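Local coordinates for protein alpha-1,2-mannosidase (Bacteroides thetaiotaomicron, PDB 2WW2) that probably hydrolyses alpha-mannosidic linkages with inversion of the anomeric centre, as a calcium-dependent glycoside hydrolase of family GH92, at residues Ile380-Met393 with Glu450-Ser464. Residues are numbered along the deposited sequence; the frame is centred on the assembly and turned at random.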
loop_
_atom_site.group_PDB
_atom_site.type_symbol
_atom_site.label_atom_id
_atom_site.label_comp_id
_atom_site.label_asym_id
_atom_site.label_seq_id
_atom_site.Cartn_x
_atom_site.Cartn_y
_atom_site.Cartn_z
ATOM N N ILE A 380 -27.972 0.188 7.943
ATOM C CA ILE A 380 -28.636 1.457 7.660
ATOM C C ILE A 380 -29.648 1.306 6.527
ATOM O O ILE A 380 -29.756 0.239 5.903
ATOM C CB ILE A 380 -27.603 2.539 7.223
ATOM C CG1 ILE A 380 -26.966 2.139 5.882
ATOM C CG2 ILE A 380 -26.531 2.786 8.325
ATOM C CD1 ILE A 380 -25.966 3.173 5.362
ATOM N N GLY A 381 -30.381 2.382 6.254
ATOM C CA GLY A 381 -31.210 2.448 5.049
ATOM C C GLY A 381 -32.677 2.117 5.276
ATOM O O GLY A 381 -33.076 1.744 6.389
ATOM N N ASN A 382 -33.473 2.245 4.212
ATOM C CA ASN A 382 -34.886 1.892 4.243
ATOM C C ASN A 382 -35.140 0.904 3.110
ATOM O O ASN A 382 -36.070 1.054 2.310
ATOM C CB ASN A 382 -35.757 3.152 4.038
ATOM C CG ASN A 382 -35.707 4.103 5.231
ATOM O OD1 ASN A 382 -35.446 3.705 6.389
ATOM N ND2 ASN A 382 -35.951 5.357 4.964
ATOM N N ASN A 383 -34.297 -0.118 3.022
ATOM C CA ASN A 383 -34.406 -1.020 1.900
ATOM C C ASN A 383 -35.555 -2.028 1.984
ATOM O O ASN A 383 -35.848 -2.729 1.006
ATOM C CB ASN A 383 -33.050 -1.663 1.613
ATOM C CG ASN A 383 -32.002 -0.619 1.282
ATOM O OD1 ASN A 383 -30.992 -0.467 1.995
ATOM N ND2 ASN A 383 -32.260 0.146 0.232
ATOM N N SER A 384 -36.226 -2.076 3.132
ATOM C CA SER A 384 -37.520 -2.736 3.202
ATOM C C SER A 384 -38.405 -2.244 2.034
ATOM O O SER A 384 -39.169 -3.011 1.423
ATOM C CB SER A 384 -38.212 -2.402 4.523
ATOM O OG SER A 384 -38.275 -0.987 4.715
ATOM N N VAL A 385 -38.323 -0.947 1.762
ATOM C CA VAL A 385 -39.125 -0.342 0.703
ATOM C C VAL A 385 -38.769 -0.945 -0.654
ATOM O O VAL A 385 -39.635 -1.232 -1.494
ATOM C CB VAL A 385 -38.896 1.180 0.688
ATOM C CG1 VAL A 385 -39.573 1.803 -0.507
ATOM C CG2 VAL A 385 -39.414 1.787 2.026
ATOM N N SER A 386 -37.488 -1.164 -0.867
ATOM C CA SER A 386 -37.036 -1.726 -2.134
ATOM C C SER A 386 -37.642 -3.113 -2.391
ATOM O O SER A 386 -38.098 -3.402 -3.499
ATOM C CB SER A 386 -35.502 -1.803 -2.168
ATOM O OG SER A 386 -35.078 -2.495 -3.339
ATOM N N LEU A 387 -37.650 -3.977 -1.381
ATOM C CA LEU A 387 -38.249 -5.309 -1.557
ATOM C C LEU A 387 -39.709 -5.211 -1.980
ATOM O O LEU A 387 -40.165 -5.918 -2.875
ATOM C CB LEU A 387 -38.192 -6.108 -0.255
ATOM C CG LEU A 387 -36.942 -6.974 -0.061
ATOM C CD1 LEU A 387 -35.690 -6.086 0.058
ATOM C CD2 LEU A 387 -37.135 -7.835 1.203
ATOM N N LEU A 388 -40.452 -4.334 -1.322
ATOM C CA LEU A 388 -41.853 -4.165 -1.673
ATOM C C LEU A 388 -42.024 -3.612 -3.092
ATOM O O LEU A 388 -42.843 -4.096 -3.872
ATOM C CB LEU A 388 -42.558 -3.247 -0.657
ATOM C CG LEU A 388 -42.680 -3.730 0.801
ATOM C CD1 LEU A 388 -43.406 -2.669 1.665
ATOM C CD2 LEU A 388 -43.458 -5.030 0.836
ATOM N N VAL A 389 -41.270 -2.569 -3.419
ATOM C CA VAL A 389 -41.495 -1.881 -4.707
ATOM C C VAL A 389 -40.931 -2.682 -5.889
ATOM O O VAL A 389 -41.555 -2.780 -6.959
ATOM C CB VAL A 389 -40.903 -0.469 -4.677
ATOM C CG1 VAL A 389 -40.994 0.169 -6.074
ATOM C CG2 VAL A 389 -41.655 0.375 -3.613
ATOM N N ASP A 390 -39.756 -3.269 -5.700
ATOM C CA ASP A 390 -39.188 -4.093 -6.762
ATOM C C ASP A 390 -40.179 -5.202 -7.130
ATOM O O ASP A 390 -40.436 -5.463 -8.331
ATOM C CB ASP A 390 -37.829 -4.683 -6.356
ATOM C CG ASP A 390 -37.167 -5.447 -7.497
ATOM O OD1 ASP A 390 -36.891 -4.819 -8.553
ATOM O OD2 ASP A 390 -36.937 -6.674 -7.349
ATOM N N ALA A 391 -40.752 -5.847 -6.107
ATOM C CA ALA A 391 -41.723 -6.922 -6.343
ATOM C C ALA A 391 -42.955 -6.373 -7.035
ATOM O O ALA A 391 -43.424 -6.934 -8.026
ATOM C CB ALA A 391 -42.110 -7.600 -5.035
ATOM N N TRP A 392 -43.456 -5.249 -6.539
ATOM C CA TRP A 392 -44.680 -4.666 -7.083
ATOM C C TRP A 392 -44.532 -4.368 -8.574
ATOM O O TRP A 392 -45.461 -4.605 -9.360
ATOM C CB TRP A 392 -45.021 -3.387 -6.322
ATOM C CG TRP A 392 -46.403 -2.863 -6.602
ATOM C CD1 TRP A 392 -46.762 -1.982 -7.578
ATOM C CD2 TRP A 392 -47.606 -3.184 -5.890
ATOM N NE1 TRP A 392 -48.113 -1.728 -7.517
ATOM C CE2 TRP A 392 -48.652 -2.452 -6.485
ATOM C CE3 TRP A 392 -47.895 -4.009 -4.801
ATOM C CZ2 TRP A 392 -49.980 -2.542 -6.042
ATOM C CZ3 TRP A 392 -49.213 -4.094 -4.354
ATOM C CH2 TRP A 392 -50.233 -3.360 -4.971
ATOM N N MET A 393 -43.368 -3.847 -8.960
ATOM C CA MET A 393 -43.180 -3.418 -10.345
ATOM C C MET A 393 -42.987 -4.605 -11.272
ATOM O O MET A 393 -42.983 -4.450 -12.491
ATOM C CB MET A 393 -42.010 -2.454 -10.465
ATOM C CG MET A 393 -42.214 -1.176 -9.671
ATOM S SD MET A 393 -43.781 -0.369 -10.052
ATOM C CE MET A 393 -43.809 0.862 -8.778
ATOM N N GLU A 450 -28.517 6.104 0.796
ATOM C CA GLU A 450 -29.521 5.041 0.879
ATOM C C GLU A 450 -30.939 5.638 0.875
ATOM O O GLU A 450 -31.859 5.086 0.267
ATOM C CB GLU A 450 -29.310 4.212 2.161
ATOM C CG GLU A 450 -27.969 3.452 2.230
ATOM C CD GLU A 450 -27.974 2.135 1.452
ATOM O OE1 GLU A 450 -29.081 1.655 1.125
ATOM O OE2 GLU A 450 -26.870 1.569 1.161
ATOM N N TYR A 451 -31.114 6.766 1.546
ATOM C CA TYR A 451 -32.442 7.377 1.642
ATOM C C TYR A 451 -32.935 7.971 0.313
ATOM O O TYR A 451 -34.134 7.902 0.009
ATOM C CB TYR A 451 -32.472 8.483 2.694
ATOM C CG TYR A 451 -32.141 8.063 4.117
ATOM C CD1 TYR A 451 -32.117 6.721 4.498
ATOM C CD2 TYR A 451 -31.855 9.024 5.075
ATOM C CE1 TYR A 451 -31.802 6.360 5.810
ATOM C CE2 TYR A 451 -31.553 8.677 6.390
ATOM C CZ TYR A 451 -31.524 7.344 6.743
ATOM O OH TYR A 451 -31.218 6.993 8.036
ATOM N N ALA A 452 -32.038 8.586 -0.452
ATOM C CA ALA A 452 -32.427 9.145 -1.757
ATOM C C ALA A 452 -32.961 8.021 -2.665
ATOM O O ALA A 452 -33.925 8.195 -3.413
ATOM C CB ALA A 452 -31.243 9.856 -2.407
ATOM N N TYR A 453 -32.335 6.855 -2.575
ATOM C CA TYR A 453 -32.797 5.673 -3.309
ATOM C C TYR A 453 -34.169 5.172 -2.821
ATOM O O TYR A 453 -35.072 4.868 -3.634
ATOM C CB TYR A 453 -31.759 4.545 -3.193
ATOM C CG TYR A 453 -32.295 3.197 -3.672
ATOM C CD1 TYR A 453 -32.615 2.987 -5.005
ATOM C CD2 TYR A 453 -32.485 2.138 -2.772
ATOM C CE1 TYR A 453 -33.104 1.755 -5.442
ATOM C CE2 TYR A 453 -32.977 0.919 -3.195
ATOM C CZ TYR A 453 -33.274 0.729 -4.528
ATOM O OH TYR A 453 -33.774 -0.473 -4.946
ATOM N N ALA A 454 -34.333 5.066 -1.507
ATOM C CA ALA A 454 -35.603 4.594 -0.967
ATOM C C ALA A 454 -36.705 5.586 -1.332
ATOM O O ALA A 454 -37.834 5.199 -1.620
ATOM C CB ALA A 454 -35.524 4.432 0.569
ATOM N N ASP A 455 -36.380 6.870 -1.312
ATOM C CA ASP A 455 -37.379 7.863 -1.665
ATOM C C ASP A 455 -37.758 7.752 -3.148
ATOM O O ASP A 455 -38.928 7.918 -3.516
ATOM C CB ASP A 455 -36.881 9.270 -1.313
ATOM C CG ASP A 455 -36.825 9.498 0.186
ATOM O OD1 ASP A 455 -37.604 8.824 0.916
ATOM O OD2 ASP A 455 -36.027 10.356 0.642
ATOM N N TRP A 456 -36.775 7.490 -4.003
ATOM C CA TRP A 456 -37.084 7.207 -5.412
ATOM C C TRP A 456 -38.033 5.990 -5.503
ATOM O O TRP A 456 -39.028 6.019 -6.243
ATOM C CB TRP A 456 -35.788 7.011 -6.226
ATOM C CG TRP A 456 -36.031 6.528 -7.618
ATOM C CD1 TRP A 456 -36.239 7.292 -8.737
ATOM C CD2 TRP A 456 -36.108 5.166 -8.041
ATOM N NE1 TRP A 456 -36.444 6.481 -9.837
ATOM C CE2 TRP A 456 -36.358 5.171 -9.434
ATOM C CE3 TRP A 456 -35.969 3.941 -7.381
ATOM C CZ2 TRP A 456 -36.490 3.999 -10.173
ATOM C CZ3 TRP A 456 -36.095 2.774 -8.116
ATOM C CH2 TRP A 456 -36.364 2.812 -9.498
ATOM N N CYS A 457 -37.768 4.928 -4.736
ATOM C CA CYS A 457 -38.674 3.754 -4.771
ATOM C C CYS A 457 -40.103 4.138 -4.373
ATOM O O CYS A 457 -41.070 3.687 -4.987
ATOM C CB CYS A 457 -38.208 2.639 -3.827
ATOM S SG CYS A 457 -36.703 1.840 -4.337
ATOM N N ILE A 458 -40.237 4.955 -3.331
ATOM C CA ILE A 458 -41.574 5.349 -2.872
ATOM C C ILE A 458 -42.272 6.204 -3.920
ATOM O O ILE A 458 -43.486 6.064 -4.139
ATOM C CB ILE A 458 -41.536 6.074 -1.504
ATOM C CG1 ILE A 458 -41.098 5.075 -0.423
ATOM C CG2 ILE A 458 -42.916 6.701 -1.167
ATOM C CD1 ILE A 458 -40.719 5.760 0.928
ATOM N N ALA A 459 -41.510 7.074 -4.582
ATOM C CA ALA A 459 -42.098 7.896 -5.647
ATOM C C ALA A 459 -42.632 6.993 -6.769
ATOM O O ALA A 459 -43.739 7.194 -7.290
ATOM C CB ALA A 459 -41.076 8.874 -6.201
ATOM N N ARG A 460 -41.826 6.014 -7.156
ATOM C CA ARG A 460 -42.223 5.092 -8.213
ATOM C C ARG A 460 -43.513 4.378 -7.825
ATOM O O ARG A 460 -44.411 4.219 -8.650
ATOM C CB ARG A 460 -41.114 4.063 -8.437
ATOM C CG ARG A 460 -39.876 4.639 -9.147
ATOM C CD ARG A 460 -40.068 4.477 -10.649
ATOM N NE ARG A 460 -40.088 3.051 -10.915
ATOM C CZ ARG A 460 -40.614 2.450 -11.976
ATOM N NH1 ARG A 460 -41.209 3.153 -12.955
ATOM N NH2 ARG A 460 -40.529 1.126 -12.046
ATOM N N PHE A 461 -43.561 3.902 -6.579
ATOM C CA PHE A 461 -44.708 3.172 -6.052
ATOM C C PHE A 461 -45.945 4.040 -6.071
ATOM O O PHE A 461 -46.979 3.629 -6.621
ATOM C CB PHE A 461 -44.425 2.628 -4.636
ATOM C CG PHE A 461 -45.471 1.670 -4.125
ATOM C CD1 PHE A 461 -45.547 0.366 -4.615
ATOM C CD2 PHE A 461 -46.367 2.062 -3.132
ATOM C CE1 PHE A 461 -46.509 -0.516 -4.140
ATOM C CE2 PHE A 461 -47.319 1.188 -2.652
ATOM C CZ PHE A 461 -47.409 -0.101 -3.162
ATOM N N ALA A 462 -45.844 5.244 -5.508
ATOM C CA ALA A 462 -46.993 6.142 -5.463
ATOM C C ALA A 462 -47.468 6.449 -6.885
ATOM O O ALA A 462 -48.666 6.475 -7.154
ATOM C CB ALA A 462 -46.652 7.430 -4.747
ATOM N N GLU A 463 -46.523 6.702 -7.788
ATOM C CA GLU A 463 -46.894 7.057 -9.167
ATOM C C GLU A 463 -47.709 5.935 -9.813
ATOM O O GLU A 463 -48.706 6.193 -10.501
ATOM C CB GLU A 463 -45.644 7.370 -10.008
ATOM C CG GLU A 463 -45.991 7.968 -11.357
ATOM C CD GLU A 463 -44.794 8.565 -12.069
ATOM O OE1 GLU A 463 -43.786 7.856 -12.209
ATOM O OE2 GLU A 463 -44.888 9.747 -12.483
ATOM N N SER A 464 -47.296 4.691 -9.581
ATOM C CA SER A 464 -47.988 3.532 -10.153
ATOM C C SER A 464 -49.402 3.337 -9.586
ATOM O O SER A 464 -50.218 2.646 -10.194
ATOM C CB SER A 464 -47.154 2.247 -10.012
ATOM O OG SER A 464 -47.330 1.665 -8.729
HETATM O O HOH W 1 -30.415 4.376 8.483
HETATM O O HOH W 2 -32.634 2.675 1.523
#
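Ile380 lays its CD1 across the bent Glu450 chain, 3.7 Å from CG. The carboxylate of Glu450 continues to a salt bridge with Arg336. Gly381 CA lies at the edge of the Tyr451 ring. At its backbone angles any side chain would jam against the preceding carbonyl oxygen. One water takes the N-H of Gly381 and donates to Tyr451 OH (2.8 Å from the water), which also bonds Asp425 O. A second water joins Asn382 N to Glu450 O. Asn382 CB rests on the methyl of Ala454.

Helix 383-393 then runs beside helix 444-465 in the same general direction. The segment axes cross at 32° and approach to 8.7 Å. This is helix-helix packing within the GH92 catalytic domain, with helix 401-413 also touching both partners. Val385 CG1, anti to the backbone N (chi1 173°), reaches Ile458 CG1 at 3.6 Å and also meets Cys457 CB. Ser386 OG lies 2.9 Å from Tyr453 OH, close enough for a hydrogen bond whose proton is not settled. The phenol also bonds Pro647 O. Val389 CG2 sits against Phe461 CB at 3.7 Å. Trp392 receives the edge of Phe461 over one face in a T-shaped stack, planes at 72°, with Phe461 CE1 3.4 Å from Trp392 CD2. A serine in place of Trp392 would probably leave that Phe461 edge without its aromatic partner. Met393 CE reaches Arg460 O at 3.4 Å and also touches Ser464, whose OG bonds Phe461 O.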